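Local coordinates for Alpha/beta hydrolase fold protein (Sphaerobacter thermophilus, PDB 3R0V) that adopts the alpha/beta hydrolase fold and probably acts as a hydrolase, although its natural substrate is not established, at residues F17-S22 with I82-G87. Numbering follows the deposited sequence.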
loop_
_atom_site.group_PDB
_atom_site.type_symbol
_atom_site.label_atom_id
_atom_site.label_comp_id
_atom_site.label_asym_id
_atom_site.label_seq_id
_atom_site.Cartn_x
_atom_site.Cartn_y
_atom_site.Cartn_z
ATOM N N PHE A 17 10.155 12.585 2.257
ATOM C CA PHE A 17 8.742 12.892 2.068
ATOM C C PHE A 17 8.576 14.280 1.485
ATOM O O PHE A 17 9.517 15.076 1.454
ATOM C CB PHE A 17 7.973 12.815 3.395
ATOM C CG PHE A 17 8.298 13.937 4.346
ATOM C CD1 PHE A 17 7.471 15.051 4.445
ATOM C CD2 PHE A 17 9.429 13.886 5.129
ATOM C CE1 PHE A 17 7.781 16.093 5.306
ATOM C CE2 PHE A 17 9.743 14.925 5.990
ATOM C CZ PHE A 17 8.910 16.027 6.080
ATOM N N GLU A 18 7.368 14.558 1.012
ATOM C CA GLU A 18 7.024 15.913 0.618
ATOM C C GLU A 18 5.604 16.246 1.053
ATOM O O GLU A 18 4.755 15.362 1.146
ATOM C CB GLU A 18 7.215 16.133 -0.881
ATOM C CG GLU A 18 6.429 15.217 -1.779
ATOM C CD GLU A 18 6.761 15.446 -3.246
ATOM O OE1 GLU A 18 6.173 16.365 -3.855
ATOM O OE2 GLU A 18 7.621 14.718 -3.786
ATOM N N ARG A 19 5.377 17.523 1.345
ATOM C CA ARG A 19 4.084 18.028 1.779
ATOM C C ARG A 19 3.509 18.920 0.702
ATOM O O ARG A 19 4.236 19.681 0.060
ATOM C CB ARG A 19 4.226 18.933 2.998
ATOM C CG ARG A 19 4.731 18.332 4.281
ATOM C CD ARG A 19 4.326 19.251 5.452
ATOM N NE ARG A 19 4.957 18.846 6.702
ATOM C CZ ARG A 19 6.233 19.070 6.985
ATOM N NH1 ARG A 19 7.002 19.693 6.098
ATOM N NH2 ARG A 19 6.745 18.667 8.141
ATOM N N SER A 20 2.197 18.897 0.554
ATOM C CA SER A 20 1.546 19.858 -0.317
ATOM C C SER A 20 0.171 20.130 0.233
ATOM O O SER A 20 -0.301 19.435 1.131
ATOM C CB SER A 20 1.457 19.337 -1.751
ATOM O OG SER A 20 0.739 18.118 -1.811
ATOM N N GLY A 21 -0.473 21.158 -0.300
ATOM C CA GLY A 21 -1.844 21.455 0.052
ATOM C C GLY A 21 -2.028 22.156 1.378
ATOM O O GLY A 21 -1.086 22.653 1.989
ATOM N N SER A 22 -3.278 22.200 1.812
ATOM C CA SER A 22 -3.642 22.832 3.069
ATOM C C SER A 22 -4.915 22.174 3.567
ATOM O O SER A 22 -5.685 21.608 2.783
ATOM C CB SER A 22 -3.848 24.339 2.885
ATOM O OG SER A 22 -4.924 24.590 2.000
ATOM N N ILE A 82 3.681 10.452 10.162
ATOM C CA ILE A 82 2.514 11.036 10.813
ATOM C C ILE A 82 2.962 12.176 11.745
ATOM O O ILE A 82 2.280 13.194 11.843
ATOM C CB ILE A 82 1.666 9.968 11.534
ATOM C CG1 ILE A 82 1.033 9.031 10.505
ATOM C CG2 ILE A 82 0.542 10.628 12.373
ATOM C CD1 ILE A 82 0.443 7.795 11.111
ATOM N N ASP A 83 4.104 12.021 12.412
ATOM C CA ASP A 83 4.667 13.127 13.195
ATOM C C ASP A 83 5.002 14.326 12.314
ATOM O O ASP A 83 4.696 15.468 12.678
ATOM C CB ASP A 83 5.869 12.680 14.026
ATOM C CG ASP A 83 5.463 12.070 15.349
ATOM O OD1 ASP A 83 4.417 12.484 15.906
ATOM O OD2 ASP A 83 6.181 11.170 15.830
ATOM N N ALA A 84 5.618 14.078 11.157
ATOM C CA ALA A 84 5.894 15.148 10.208
ATOM C C ALA A 84 4.604 15.850 9.778
ATOM O O ALA A 84 4.605 17.051 9.503
ATOM C CB ALA A 84 6.642 14.601 8.989
ATOM N N ALA A 85 3.512 15.093 9.716
ATOM C CA ALA A 85 2.207 15.637 9.353
ATOM C C ALA A 85 1.548 16.428 10.481
ATOM O O ALA A 85 0.492 17.051 10.274
ATOM C CB ALA A 85 1.286 14.514 8.908
ATOM N N GLY A 86 2.128 16.378 11.678
ATOM C CA GLY A 86 1.613 17.155 12.791
ATOM C C GLY A 86 1.355 16.341 14.041
ATOM O O GLY A 86 1.118 16.923 15.102
ATOM N N GLY A 87 1.373 15.013 13.928
ATOM C CA GLY A 87 1.232 14.156 15.093
ATOM C C GLY A 87 0.049 13.212 15.042
ATOM O O GLY A 87 -0.029 12.265 15.833
#
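One face of the F17 ring carries the CB of A84, and the guanidinium of R19 has the CE1 of that same ring over its centre and the carbonyl oxygen of A84 at its edge. The methyl meets the ring as a CH-pi contact: CB of A84 lies 4.3 Å from the F17 ring centroid, 23° off the normal, displaced toward the rim where F17 CZ is 4.0 Å away. At the ring's edge, in plane, sits CG of R19, whose extended chain from CG to NE carries the guanidinium past the phenyl; F17 CE1 ends up 3.7 Å above the guanidinium plane. With CG beside the backbone N (chi1 -64°), R19 is directed at the helix end and grips A84 O from its NE/NH2 side. The bond from NH2 of R19 to A84 O measures 3.0 Å with an N-H...O angle of 158°, while NE adds a weak one of 3.3 Å to the same oxygen. This carbonyl belongs to the last turn of helix 71-84, so a positive charge there probably complements the helix dipole. The turn closes as a Schellman motif, with G86 N bonded to D83 O and G87 N to I82 O. The contact thus joins the C-terminal end of helix 71-84, just ahead of central strand 89-94, to the segment leading into edge strand 20-21, with Q5, I53 and Y55 packing around F17 and R19.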